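Long-range contacts in protein URE2 (Lodderomyces elongisporus NRRL YB-4239, PDB 4EXJ), which is of unknown function but has the glutathione S-transferase fold and may act as a transferase or in transcription regulation: residues B[3-9]-B[27-33]; B[55-59]-B[71-75]; B[19-23]-B[208-214]. All blocks are in the same frame, centred on the assembly; numbering follows the deposited sequence.

Interaction 1 (B[3-9]-B[27-33])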
ATOM      1  N   MET B   3     -20.818  13.882 -14.550  1.00 54.08           N
ATOM      2  CA  MET B   3     -20.858  13.528 -13.136  1.00 52.42           C
ATOM      3  C   MET B   3     -19.907  12.367 -12.875  1.00 42.90           C
ATOM      4  O   MET B   3     -19.785  11.461 -13.690  1.00 41.62           O
ATOM      5  CB  MET B   3     -22.274  13.160 -12.690  1.00 54.05           C
ATOM      6  CG  MET B   3     -22.475  13.260 -11.189  1.00 58.74           C
ATOM      7  SD  MET B   3     -24.138  12.832 -10.655  1.00 69.56           S
ATOM      8  CE  MET B   3     -24.116  13.443  -8.969  1.00 63.17           C
ATOM      9  N   ALA B   4     -19.238  12.402 -11.730  1.00 42.62           N
ATOM     10  CA  ALA B   4     -18.294  11.348 -11.372  1.00 38.38           C
ATOM     11  C   ALA B   4     -19.021  10.018 -11.139  1.00 34.70           C
ATOM     12  O   ALA B   4     -20.137   9.990 -10.607  1.00 39.65           O
ATOM     13  CB  ALA B   4     -17.493  11.760 -10.137  1.00 37.60           C
ATOM     14  N   ILE B   5     -18.367   8.922 -11.523  1.00 34.94           N
ATOM     15  CA  ILE B   5     -18.910   7.582 -11.350  1.00 31.05           C
ATOM     16  C   ILE B   5     -17.950   6.690 -10.560  1.00 31.55           C
ATOM     17  O   ILE B   5     -16.801   6.488 -10.973  1.00 33.08           O
ATOM     18  CB  ILE B   5     -19.105   6.860 -12.699  1.00 32.83           C
ATOM     19  CG1 ILE B   5     -19.896   7.722 -13.684  1.00 45.47           C
ATOM     20  CG2 ILE B   5     -19.746   5.482 -12.472  1.00 34.44           C
ATOM     21  CD1 ILE B   5     -19.934   7.135 -15.089  1.00 45.98           C
ATOM     22  N   LEU B   6     -18.440   6.119  -9.465  1.00 34.12           N
ATOM     23  CA  LEU B   6     -17.659   5.137  -8.723  1.00 30.01           C
ATOM     24  C   LEU B   6     -18.086   3.728  -9.110  1.00 26.48           C
ATOM     25  O   LEU B   6     -19.208   3.296  -8.816  1.00 31.28           O
ATOM     26  CB  LEU B   6     -17.833   5.350  -7.221  1.00 28.55           C
ATOM     27  CG  LEU B   6     -17.108   4.323  -6.335  1.00 28.45           C
ATOM     28  CD1 LEU B   6     -15.602   4.538  -6.372  1.00 30.67           C
ATOM     29  CD2 LEU B   6     -17.620   4.515  -4.923  1.00 31.69           C
ATOM     30  N   TYR B   7     -17.206   3.023  -9.800  1.00 26.15           N
ATOM     31  CA  TYR B   7     -17.427   1.616 -10.117  1.00 27.45           C
ATOM     32  C   TYR B   7     -16.840   0.823  -8.958  1.00 28.87           C
ATOM     33  O   TYR B   7     -15.654   0.942  -8.644  1.00 29.05           O
ATOM     34  CB  TYR B   7     -16.744   1.210 -11.410  1.00 29.54           C
ATOM     35  CG  TYR B   7     -17.314   1.906 -12.629  1.00 29.48           C
ATOM     36  CD1 TYR B   7     -18.452   1.407 -13.250  1.00 35.33           C
ATOM     37  CD2 TYR B   7     -16.730   3.054 -13.138  1.00 36.20           C
ATOM     38  CE1 TYR B   7     -18.995   2.022 -14.355  1.00 39.33           C
ATOM     39  CE2 TYR B   7     -17.272   3.691 -14.263  1.00 38.70           C
ATOM     40  CZ  TYR B   7     -18.406   3.159 -14.858  1.00 41.15           C
ATOM     41  OH  TYR B   7     -18.966   3.758 -15.965  1.00 43.68           O
ATOM     42  N   THR B   8     -17.673   0.039  -8.298  1.00 28.14           N
ATOM     43  CA  THR B   8     -17.171  -0.667  -7.128  1.00 26.48           C
ATOM     44  C   THR B   8     -17.939  -1.949  -6.847  1.00 34.32           C
ATOM     45  O   THR B   8     -18.873  -2.297  -7.571  1.00 31.03           O
ATOM     46  CB  THR B   8     -17.154   0.273  -5.896  1.00 30.00           C
ATOM     47  OG1 THR B   8     -16.418  -0.344  -4.824  1.00 28.43           O
ATOM     48  CG2 THR B   8     -18.552   0.623  -5.433  1.00 28.55           C
ATOM     49  N   GLY B   9     -17.528  -2.649  -5.795  1.00 29.97           N
ATOM     50  CA  GLY B   9     -18.151  -3.909  -5.404  1.00 29.50           C
ATOM     51  C   GLY B   9     -18.238  -3.916  -3.897  1.00 30.22           C
ATOM     52  O   GLY B   9     -17.587  -3.122  -3.248  1.00 27.84           O
ATOM     53  N   PRO B  27     -21.373  14.437  -5.132  1.00 36.32           N
ATOM     54  CA  PRO B  27     -22.036  14.240  -6.411  1.00 39.64           C
ATOM     55  C   PRO B  27     -21.356  13.122  -7.182  1.00 37.79           C
ATOM     56  O   PRO B  27     -20.740  13.351  -8.218  1.00 38.93           O
ATOM     57  CB  PRO B  27     -21.844  15.588  -7.106  1.00 37.97           C
ATOM     58  CG  PRO B  27     -20.580  16.137  -6.527  1.00 42.20           C
ATOM     59  CD  PRO B  27     -20.579  15.679  -5.092  1.00 38.17           C
ATOM     60  N   ILE B  28     -21.447  11.912  -6.642  1.00 37.78           N
ATOM     61  CA  ILE B  28     -20.804  10.756  -7.237  1.00 36.22           C
ATOM     62  C   ILE B  28     -21.833   9.672  -7.497  1.00 36.33           C
ATOM     63  O   ILE B  28     -22.491   9.211  -6.573  1.00 39.68           O
ATOM     64  CB  ILE B  28     -19.739  10.163  -6.281  1.00 33.51           C
ATOM     65  CG1 ILE B  28     -18.683  11.209  -5.927  1.00 36.29           C
ATOM     66  CG2 ILE B  28     -19.110   8.911  -6.898  1.00 37.20           C
ATOM     67  CD1 ILE B  28     -17.562  10.669  -5.066  1.00 35.04           C
ATOM     68  N   LYS B  29     -21.973   9.259  -8.751  1.00 36.76           N
ATOM     69  CA  LYS B  29     -22.891   8.179  -9.060  1.00 38.74           C
ATOM     70  C   LYS B  29     -22.231   6.852  -8.750  1.00 39.08           C
ATOM     71  O   LYS B  29     -21.087   6.628  -9.129  1.00 40.95           O
ATOM     72  CB  LYS B  29     -23.323   8.230 -10.527  1.00 39.14           C
ATOM     73  CG  LYS B  29     -24.390   9.287 -10.789  1.00 55.06           C
ATOM     74  CD  LYS B  29     -24.802   9.338 -12.251  1.00 65.66           C
ATOM     75  CE  LYS B  29     -25.895  10.371 -12.470  1.00 70.58           C
ATOM     76  NZ  LYS B  29     -26.294  10.462 -13.902  1.00 78.69           N
ATOM     77  N   VAL B  30     -22.951   5.974  -8.060  1.00 35.99           N
ATOM     78  CA  VAL B  30     -22.402   4.664  -7.705  1.00 36.12           C
ATOM     79  C   VAL B  30     -22.877   3.542  -8.615  1.00 37.97           C
ATOM     80  O   VAL B  30     -24.081   3.293  -8.743  1.00 38.78           O
ATOM     81  CB  VAL B  30     -22.715   4.286  -6.240  1.00 36.57           C
ATOM     82  CG1 VAL B  30     -22.153   2.899  -5.914  1.00 36.01           C
ATOM     83  CG2 VAL B  30     -22.162   5.324  -5.296  1.00 43.05           C
ATOM     84  N   HIS B  31     -21.925   2.870  -9.257  1.00 33.98           N
ATOM     85  CA  HIS B  31     -22.236   1.698 -10.051  1.00 33.95           C
ATOM     86  C   HIS B  31     -21.771   0.473  -9.297  1.00 35.66           C
ATOM     87  O   HIS B  31     -20.606   0.084  -9.395  1.00 32.11           O
ATOM     88  CB  HIS B  31     -21.543   1.783 -11.410  1.00 37.21           C
ATOM     89  CG  HIS B  31     -21.929   0.694 -12.360  1.00 44.81           C
ATOM     90  ND1 HIS B  31     -21.446  -0.592 -12.258  1.00 51.38           N
ATOM     91  CD2 HIS B  31     -22.744   0.703 -13.443  1.00 52.83           C
ATOM     92  CE1 HIS B  31     -21.948  -1.330 -13.231  1.00 53.25           C
ATOM     93  NE2 HIS B  31     -22.739  -0.568 -13.964  1.00 58.22           N
ATOM     94  N   MET B  32     -22.678  -0.123  -8.525  1.00 34.48           N
ATOM     95  CA  MET B  32     -22.347  -1.290  -7.705  1.00 35.53           C
ATOM     96  C   MET B  32     -22.441  -2.599  -8.501  1.00 35.75           C
ATOM     97  O   MET B  32     -23.525  -2.987  -8.956  1.00 38.29           O
ATOM     98  CB  MET B  32     -23.247  -1.327  -6.454  1.00 38.42           C
ATOM     99  CG  MET B  32     -22.990  -2.501  -5.508  1.00 35.36           C
ATOM    100  SD  MET B  32     -21.396  -2.416  -4.657  1.00 42.36           S
ATOM    101  CE  MET B  32     -21.671  -1.083  -3.498  1.00 40.29           C
ATOM    102  N   PHE B  33     -21.309  -3.261  -8.696  1.00 30.54           N
ATOM    103  CA  PHE B  33     -21.280  -4.554  -9.380  1.00 33.41           C
ATOM    104  C   PHE B  33     -21.878  -5.625  -8.482  1.00 39.12           C
ATOM    105  O   PHE B  33     -21.800  -5.521  -7.256  1.00 37.42           O
ATOM    106  CB  PHE B  33     -19.838  -4.991  -9.693  1.00 34.19           C
ATOM    107  CG  PHE B  33     -19.145  -4.163 -10.759  1.00 34.23           C
ATOM    108  CD1 PHE B  33     -19.706  -4.003 -12.019  1.00 36.08           C
ATOM    109  CD2 PHE B  33     -17.910  -3.578 -10.504  1.00 33.28           C
ATOM    110  CE1 PHE B  33     -19.055  -3.242 -12.999  1.00 35.16           C
ATOM    111  CE2 PHE B  33     -17.258  -2.830 -11.470  1.00 35.23           C
ATOM    112  CZ  PHE B  33     -17.832  -2.666 -12.726  1.00 34.40           C
TER
HETATM  113  O   HOH W   1     -19.016  14.960  -9.661  1.00 45.53           O
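Ala-4 to Thr-8 and Ile-28 to Met-32 lie side by side as parallel strands, their directions 26° apart and their axes 4.5 Å from each other at closest approach. Ile-5 sits level with Lys-29, Leu-6 with Val-30 and Tyr-7 with His-31. The backbone ladder is staggered: Lys-29 N donates to Ala-4 O, Leu-6 N to Lys-29 O at 2.7 Å, His-31 N to Leu-6 O, Thr-8 N to His-31 O at 3.1 Å, and Phe-33 N to Thr-8 O. Before the first rung a water bridges the pair, accepting from Ala-4 N and donating to Pro-27 O at 2.8 Å.

Tyr-7 and His-31 meet on the face they share with Ile-5 and Lys-29. With its CG trans to its backbone N (chi1 -173°), His-31 turns one face of its imidazole to Tyr-7 CE1, which hangs 3.8 Å above that plane near the rim; the ring planes are inclined by 49°. Trp-44 and Leu-48 of helix 43-48 also reach the tyrosine. On the other face, Leu-6 CB rests 3.8 Å from Ile-28 CG2, and Thr-8 CG2 touches Met-32 CE. The methionine chain bends twice, laying its SD 3.6 Å from Gly-9 C, while Thr-8 OG1 is taken by Gly-14 O. At the start of the pair Met-3 runs straight out across Lys-29, its SD 3.5 Å from Lys-29 CE.

The two strands belong to the beta-alpha-beta unit that opens the thioredoxin-like domain of glutathione S-transferases, with 28-32 an outermost strand of the sheet within this chain. They are held chiefly by main-chain polar groups, so the bonding pattern owes little to side-chain identity; the side chains instead fit each sheet face to the helices beside it.

Interaction 2 (B[55-59]-B[71-75]); sequences PTLVD and ILLYI
Leu-57 and Tyr-74 each hold CG trans to their backbone N (chi1 -178° and 175°), and the two side chains reach out from strand and helix to cross at about a right angle. Leu-57 CD2 ends 3.5 Å from Tyr-74 CD2, an oblique approach to the ring. It also meets Ile-75 CG1 at 3.8 Å, so one leucine methyl touches two successive helix residues. Ile-71 is reached from the other end of the strand: its CG1 branch carries CD1 to 3.5 Å from Pro-55 O and 3.9 Å from Pro-55 CG, while its CG2 faces Leu-57 CB at 4.1 Å.

Pro-55 follows a cis peptide bond. A cis-proline just ahead of this strand is a hallmark of the thioredoxin-like domain of glutathione S-transferases, in which the residue before the proline commonly holds glutathione through its backbone. Here helix 68-79 packs on one face of the sheet, its 71-75 part running at 30° to the strand, with Pro-17 of helix 15-23 touching Pro-55, Ile-71 and Ile-75 alike. Along its two edges the strand pairs by backbone, Thr-56 with Tyr-7 and Leu-57 with Ile-65.

At the C-terminal end of the strand, Tyr-74 OH lies 3.2 Å from Asp-59 CB but stays 3.7 Å from Asp-59 OD2. A solvent site lies between the two oxygens, in the plane of the phenol at its edge, but its contacts are too short for an ordinary water and the bridge is doubtful. Asp-59 OD1 is held separately by the backbone N of Lys-61 and of Thr-63, which steadies the carboxylate in the turn between strands 56-58 and 64-66. Trp-97 of the second subunit meets the Tyr-74 ring edge-to-face.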
ATOM      1  N   PRO B  55     -12.046  -0.642  -6.450  1.00 27.22           N
ATOM      2  CA  PRO B  55     -12.939   0.203  -7.215  1.00 24.63           C
ATOM      3  C   PRO B  55     -12.216   1.113  -8.181  1.00 26.03           C
ATOM      4  O   PRO B  55     -11.053   1.207  -8.136  1.00 27.49           O
ATOM      5  CB  PRO B  55     -13.550   1.067  -6.142  1.00 32.25           C
ATOM      6  CG  PRO B  55     -12.502   1.190  -5.125  1.00 28.59           C
ATOM      7  CD  PRO B  55     -11.652  -0.001  -5.194  1.00 27.35           C
ATOM      8  N   THR B  56     -12.973   1.771  -9.038  1.00 25.54           N
ATOM      9  CA  THR B  56     -12.446   2.830  -9.893  1.00 27.78           C
ATOM     10  C   THR B  56     -13.392   4.011  -9.809  1.00 25.71           C
ATOM     11  O   THR B  56     -14.596   3.859  -9.991  1.00 28.89           O
ATOM     12  CB  THR B  56     -12.410   2.389 -11.361  1.00 29.04           C
ATOM     13  OG1 THR B  56     -11.612   1.227 -11.488  1.00 30.56           O
ATOM     14  CG2 THR B  56     -11.791   3.498 -12.224  1.00 30.69           C
ATOM     15  N   LEU B  57     -12.854   5.199  -9.566  1.00 29.19           N
ATOM     16  CA  LEU B  57     -13.631   6.412  -9.687  1.00 27.45           C
ATOM     17  C   LEU B  57     -13.309   7.089 -11.010  1.00 33.60           C
ATOM     18  O   LEU B  57     -12.160   7.435 -11.249  1.00 32.93           O
ATOM     19  CB  LEU B  57     -13.262   7.366  -8.564  1.00 29.90           C
ATOM     20  CG  LEU B  57     -14.042   8.670  -8.556  1.00 30.12           C
ATOM     21  CD1 LEU B  57     -15.531   8.417  -8.304  1.00 32.58           C
ATOM     22  CD2 LEU B  57     -13.464   9.573  -7.483  1.00 37.04           C
ATOM     23  N   VAL B  58     -14.309   7.289 -11.864  1.00 31.54           N
ATOM     24  CA  VAL B  58     -14.088   8.095 -13.061  1.00 33.62           C
ATOM     25  C   VAL B  58     -14.492   9.526 -12.695  1.00 32.53           C
ATOM     26  O   VAL B  58     -15.617   9.759 -12.271  1.00 37.11           O
ATOM     27  CB  VAL B  58     -14.899   7.575 -14.261  1.00 35.05           C
ATOM     28  CG1 VAL B  58     -14.713   8.505 -15.466  1.00 36.73           C
ATOM     29  CG2 VAL B  58     -14.476   6.150 -14.613  1.00 31.76           C
ATOM     30  N   ASP B  59     -13.573  10.477 -12.807  1.00 35.85           N
ATOM     31  CA  ASP B  59     -13.836  11.808 -12.257  1.00 41.62           C
ATOM     32  C   ASP B  59     -14.714  12.628 -13.193  1.00 44.12           C
ATOM     33  O   ASP B  59     -15.092  12.160 -14.274  1.00 44.11           O
ATOM     34  CB  ASP B  59     -12.539  12.557 -11.917  1.00 43.23           C
ATOM     35  CG  ASP B  59     -11.814  13.068 -13.149  1.00 47.06           C
ATOM     36  OD1 ASP B  59     -12.335  12.879 -14.267  1.00 45.55           O
ATOM     37  OD2 ASP B  59     -10.713  13.644 -12.995  1.00 50.90           O
ATOM     38  N   ILE B  71      -8.197   6.615  -3.827  1.00 25.94           N
ATOM     39  CA  ILE B  71      -9.480   7.211  -4.123  1.00 24.96           C
ATOM     40  C   ILE B  71     -10.016   7.912  -2.873  1.00 24.58           C
ATOM     41  O   ILE B  71     -10.592   8.981  -2.973  1.00 23.88           O
ATOM     42  CB  ILE B  71     -10.452   6.162  -4.667  1.00 23.45           C
ATOM     43  CG1 ILE B  71      -9.901   5.625  -5.996  1.00 21.93           C
ATOM     44  CG2 ILE B  71     -11.865   6.756  -4.803  1.00 28.44           C
ATOM     45  CD1 ILE B  71     -10.600   4.309  -6.473  1.00 26.94           C
ATOM     46  N   LEU B  72      -9.812   7.329  -1.693  1.00 23.49           N
ATOM     47  CA  LEU B  72     -10.177   8.030  -0.467  1.00 22.48           C
ATOM     48  C   LEU B  72      -9.566   9.427  -0.455  1.00 24.35           C
ATOM     49  O   LEU B  72     -10.244  10.419  -0.140  1.00 25.97           O
ATOM     50  CB  LEU B  72      -9.734   7.251   0.790  1.00 25.03           C
ATOM     51  CG  LEU B  72     -10.637   6.074   1.176  1.00 24.96           C
ATOM     52  CD1 LEU B  72     -10.048   5.313   2.378  1.00 25.22           C
ATOM     53  CD2 LEU B  72     -12.071   6.513   1.482  1.00 26.52           C
ATOM     54  N   LEU B  73      -8.268   9.489  -0.746  1.00 21.11           N
ATOM     55  CA  LEU B  73      -7.544  10.774  -0.750  1.00 24.53           C
ATOM     56  C   LEU B  73      -8.092  11.729  -1.808  1.00 25.14           C
ATOM     57  O   LEU B  73      -8.262  12.934  -1.555  1.00 27.34           O
ATOM     58  CB  LEU B  73      -6.044  10.554  -0.947  1.00 22.52           C
ATOM     59  CG  LEU B  73      -5.361   9.991   0.302  1.00 22.48           C
ATOM     60  CD1 LEU B  73      -4.037   9.280  -0.000  1.00 33.78           C
ATOM     61  CD2 LEU B  73      -5.152  11.162   1.294  1.00 29.87           C
ATOM     62  N   TYR B  74      -8.371  11.189  -2.982  1.00 25.39           N
ATOM     63  CA  TYR B  74      -8.896  11.991  -4.082  1.00 26.42           C
ATOM     64  C   TYR B  74     -10.261  12.567  -3.748  1.00 26.88           C
ATOM     65  O   TYR B  74     -10.509  13.747  -3.974  1.00 28.66           O
ATOM     66  CB  TYR B  74      -8.990  11.170  -5.359  1.00 24.53           C
ATOM     67  CG  TYR B  74      -9.645  11.960  -6.462  1.00 28.26           C
ATOM     68  CD1 TYR B  74      -8.880  12.765  -7.298  1.00 32.91           C
ATOM     69  CD2 TYR B  74     -11.028  11.940  -6.622  1.00 26.58           C
ATOM     70  CE1 TYR B  74      -9.483  13.522  -8.308  1.00 34.80           C
ATOM     71  CE2 TYR B  74     -11.638  12.683  -7.623  1.00 32.83           C
ATOM     72  CZ  TYR B  74     -10.858  13.468  -8.459  1.00 38.04           C
ATOM     73  OH  TYR B  74     -11.474  14.216  -9.446  1.00 40.49           O
ATOM     74  N   ILE B  75     -11.152  11.736  -3.205  1.00 24.74           N
ATOM     75  CA  ILE B  75     -12.495  12.187  -2.858  1.00 25.95           C
ATOM     76  C   ILE B  75     -12.460  13.240  -1.764  1.00 29.93           C
ATOM     77  O   ILE B  75     -13.145  14.254  -1.853  1.00 29.47           O
ATOM     78  CB  ILE B  75     -13.412  11.015  -2.459  1.00 27.75           C
ATOM     79  CG1 ILE B  75     -13.726  10.169  -3.699  1.00 26.71           C
ATOM     80  CG2 ILE B  75     -14.683  11.551  -1.791  1.00 24.19           C
ATOM     81  CD1 ILE B  75     -14.331   8.783  -3.407  1.00 27.39           C
TER
HETATM   82  O   HOH W   2     -10.190  15.314 -11.169  1.00 50.06           O

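Interaction 3 (B[19-23]-B[208-214])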
ATOM      1  N   VAL B  19     -18.321   4.509   1.237  1.00 27.11           N
ATOM      2  CA  VAL B  19     -18.645   5.125   2.520  1.00 24.63           C
ATOM      3  C   VAL B  19     -18.318   6.631   2.535  1.00 25.20           C
ATOM      4  O   VAL B  19     -19.150   7.442   2.941  1.00 26.27           O
ATOM      5  CB  VAL B  19     -17.919   4.423   3.691  1.00 24.37           C
ATOM      6  CG1 VAL B  19     -18.017   5.231   4.990  1.00 26.49           C
ATOM      7  CG2 VAL B  19     -18.476   2.995   3.874  1.00 26.06           C
ATOM      8  N   LEU B  20     -17.092   6.997   2.140  1.00 23.43           N
ATOM      9  CA  LEU B  20     -16.712   8.417   2.164  1.00 26.61           C
ATOM     10  C   LEU B  20     -17.623   9.277   1.279  1.00 26.65           C
ATOM     11  O   LEU B  20     -18.096  10.329   1.713  1.00 27.75           O
ATOM     12  CB  LEU B  20     -15.249   8.623   1.758  1.00 25.20           C
ATOM     13  CG  LEU B  20     -14.831  10.100   1.744  1.00 24.26           C
ATOM     14  CD1 LEU B  20     -14.936  10.701   3.106  1.00 24.50           C
ATOM     15  CD2 LEU B  20     -13.389  10.198   1.263  1.00 22.40           C
ATOM     16  N   GLY B  21     -17.862   8.834   0.053  1.00 25.12           N
ATOM     17  CA  GLY B  21     -18.739   9.584  -0.863  1.00 29.14           C
ATOM     18  C   GLY B  21     -20.113   9.835  -0.259  1.00 31.34           C
ATOM     19  O   GLY B  21     -20.658  10.937  -0.355  1.00 31.69           O
ATOM     20  N   LYS B  22     -20.682   8.806   0.353  1.00 28.69           N
ATOM     21  CA  LYS B  22     -21.994   8.948   0.997  1.00 31.94           C
ATOM     22  C   LYS B  22     -21.979   9.849   2.229  1.00 29.90           C
ATOM     23  O   LYS B  22     -22.895  10.649   2.418  1.00 34.33           O
ATOM     24  CB  LYS B  22     -22.573   7.582   1.330  1.00 34.46           C
ATOM     25  CG  LYS B  22     -22.845   6.762   0.082  1.00 39.18           C
ATOM     26  CD  LYS B  22     -23.911   5.708   0.320  1.00 54.94           C
ATOM     27  CE  LYS B  22     -24.676   5.420  -0.965  1.00 60.59           C
ATOM     28  NZ  LYS B  22     -26.005   4.819  -0.669  1.00 64.75           N
ATOM     29  N   LEU B  23     -20.941   9.749   3.058  1.00 27.75           N
ATOM     30  CA  LEU B  23     -20.826  10.637   4.228  1.00 29.19           C
ATOM     31  C   LEU B  23     -20.777  12.102   3.821  1.00 30.59           C
ATOM     32  O   LEU B  23     -21.243  12.971   4.561  1.00 35.98           O
ATOM     33  CB  LEU B  23     -19.589  10.308   5.073  1.00 29.43           C
ATOM     34  CG  LEU B  23     -19.617   8.982   5.841  1.00 28.84           C
ATOM     35  CD1 LEU B  23     -18.298   8.814   6.594  1.00 29.58           C
ATOM     36  CD2 LEU B  23     -20.788   8.936   6.808  1.00 32.53           C
ATOM     37  N   VAL B 208     -22.617   5.068   8.801  1.00 29.04           N
ATOM     38  CA  VAL B 208     -21.609   4.118   8.305  1.00 25.89           C
ATOM     39  C   VAL B 208     -22.152   2.697   8.287  1.00 25.36           C
ATOM     40  O   VAL B 208     -22.041   2.014   7.277  1.00 26.23           O
ATOM     41  CB  VAL B 208     -20.305   4.197   9.124  1.00 26.74           C
ATOM     42  CG1 VAL B 208     -19.383   3.000   8.815  1.00 27.44           C
ATOM     43  CG2 VAL B 208     -19.584   5.522   8.819  1.00 27.60           C
ATOM     44  N   GLU B 209     -22.753   2.257   9.390  1.00 28.15           N
ATOM     45  CA  GLU B 209     -23.215   0.877   9.459  1.00 31.09           C
ATOM     46  C   GLU B 209     -24.330   0.592   8.465  1.00 31.53           C
ATOM     47  O   GLU B 209     -24.299  -0.439   7.774  1.00 28.83           O
ATOM     48  CB  GLU B 209     -23.640   0.507  10.871  1.00 34.51           C
ATOM     49  CG  GLU B 209     -23.818  -0.983  11.032  1.00 34.69           C
ATOM     50  CD  GLU B 209     -24.217  -1.350  12.431  1.00 50.17           C
ATOM     51  OE1 GLU B 209     -25.067  -0.631  12.995  1.00 45.56           O
ATOM     52  OE2 GLU B 209     -23.686  -2.355  12.956  1.00 57.71           O
ATOM     53  N   GLU B 210     -25.298   1.510   8.383  1.00 31.55           N
ATOM     54  CA  GLU B 210     -26.381   1.420   7.407  1.00 30.38           C
ATOM     55  C   GLU B 210     -25.840   1.283   5.989  1.00 30.26           C
ATOM     56  O   GLU B 210     -26.302   0.437   5.208  1.00 32.31           O
ATOM     57  CB  GLU B 210     -27.280   2.659   7.514  1.00 32.60           C
ATOM     58  CG  GLU B 210     -28.369   2.752   6.469  1.00 39.04           C
ATOM     59  CD  GLU B 210     -29.138   4.074   6.555  1.00 58.78           C
ATOM     60  OE1 GLU B 210     -29.208   4.657   7.659  1.00 48.89           O
ATOM     61  OE2 GLU B 210     -29.673   4.531   5.520  1.00 62.10           O
ATOM     62  N   ILE B 211     -24.834   2.088   5.650  1.00 27.13           N
ATOM     63  CA  ILE B 211     -24.256   2.041   4.307  1.00 25.87           C
ATOM     64  C   ILE B 211     -23.665   0.659   4.011  1.00 27.91           C
ATOM     65  O   ILE B 211     -23.912   0.079   2.951  1.00 28.97           O
ATOM     66  CB  ILE B 211     -23.180   3.124   4.148  1.00 23.35           C
ATOM     67  CG1 ILE B 211     -23.840   4.518   4.162  1.00 26.92           C
ATOM     68  CG2 ILE B 211     -22.353   2.915   2.870  1.00 28.83           C
ATOM     69  CD1 ILE B 211     -22.845   5.657   4.332  1.00 29.60           C
ATOM     70  N   LEU B 212     -22.952   0.115   4.988  1.00 28.02           N
ATOM     71  CA  LEU B 212     -22.253  -1.161   4.811  1.00 28.72           C
ATOM     72  C   LEU B 212     -23.259  -2.318   4.725  1.00 34.72           C
ATOM     73  O   LEU B 212     -23.018  -3.299   4.012  1.00 36.63           O
ATOM     74  CB  LEU B 212     -21.250  -1.373   5.942  1.00 28.91           C
ATOM     75  CG  LEU B 212     -20.017  -0.449   5.935  1.00 25.07           C
ATOM     76  CD1 LEU B 212     -19.148  -0.659   7.170  1.00 29.09           C
ATOM     77  CD2 LEU B 212     -19.185  -0.621   4.645  1.00 27.87           C
ATOM     78  N   LYS B 213     -24.386  -2.185   5.427  1.00 31.55           N
ATOM     79  CA  LYS B 213     -25.451  -3.215   5.408  1.00 30.44           C
ATOM     80  C   LYS B 213     -26.189  -3.318   4.076  1.00 34.56           C
ATOM     81  O   LYS B 213     -26.852  -4.319   3.816  1.00 32.88           O
ATOM     82  CB  LYS B 213     -26.470  -2.959   6.526  1.00 34.39           C
ATOM     83  CG  LYS B 213     -25.955  -3.261   7.926  1.00 49.07           C
ATOM     84  CD  LYS B 213     -26.308  -4.675   8.368  1.00 64.05           C
ATOM     85  CE  LYS B 213     -25.866  -4.943   9.809  1.00 67.75           C
ATOM     86  NZ  LYS B 213     -26.496  -4.007  10.794  1.00 58.32           N
ATOM     87  N   GLU B 214     -26.084  -2.309   3.220  1.00 27.24           N
ATOM     88  CA  GLU B 214     -26.880  -2.299   1.984  1.00 27.71           C
ATOM     89  C   GLU B 214     -26.638  -3.499   1.067  1.00 32.96           C
ATOM     90  O   GLU B 214     -27.533  -3.917   0.320  1.00 33.13           O
ATOM     91  CB  GLU B 214     -26.651  -1.000   1.212  1.00 30.26           C
ATOM     92  CG  GLU B 214     -27.267   0.204   1.906  1.00 34.55           C
ATOM     93  CD  GLU B 214     -27.009   1.499   1.169  1.00 50.73           C
ATOM     94  OE1 GLU B 214     -26.394   1.449   0.080  1.00 48.12           O
ATOM     95  OE2 GLU B 214     -27.419   2.564   1.684  1.00 56.28           O
TER
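Ile-211, Val-19 and Lys-22 carry the contact between the end of helix 15-23 and the short helix 208-213, whose directions differ by 128° and whose axes come no nearer than 10.3 Å. Ile-211 points at the first helix and splits its work: CG2 lies 4.0 Å from Val-19 CG2, while CD1 packs 3.6 Å from Lys-22 CB. Lys-22 runs past the isoleucine in the opposite sense, its extended chain laying CD alongside Ile-211 CG1 and CG2 before the ammonium reaches Glu-214. The salt bridge includes only a weak hydrogen bond, Lys-22 NZ to Glu-214 OE1 at 3.5 Å. Val-19 uses both branches: with chi1 at 168°, CG1 is turned to Val-208 CG2 at 4.1 Å, and CG2 also meets Leu-212 CD2 at 3.8 Å. Leu-23 CD2 touches the same Val-208 methyl.

Apolar atoms thus form the middle, with the charged pair at one side, where Glu-214 is exposed. The contact fastens helix 15-23 of the thioredoxin-like domain to helix 208-213, which follows helix 193-203. Leu-169 of helix 163-179 backs Val-208 and Leu-212, and on the far side of helix 15-23 Leu-20 packs against Leu-72 and Ile-75 of helix 68-79.

Interactions 1 and 2 have centres about 9 Å apart and share the four-stranded sheet, in which strand 4-8 lies between 28-32 and 56-58; Tyr-7 N to Thr-56 O and Ile-5 O to Val-58 N probably are the hydrogen bonds that join them. Along the chain interaction 1 closes before interaction 2 opens. Interaction 3, about 13 Å from the first and 16 Å from the second, starts on helix 15-23, the crossover between the two strands of interaction 1, so the segments of these two alternate; its loop encloses interaction 2. The first two lie within the thioredoxin-like domain; the third ties it to the late helical part of the chain.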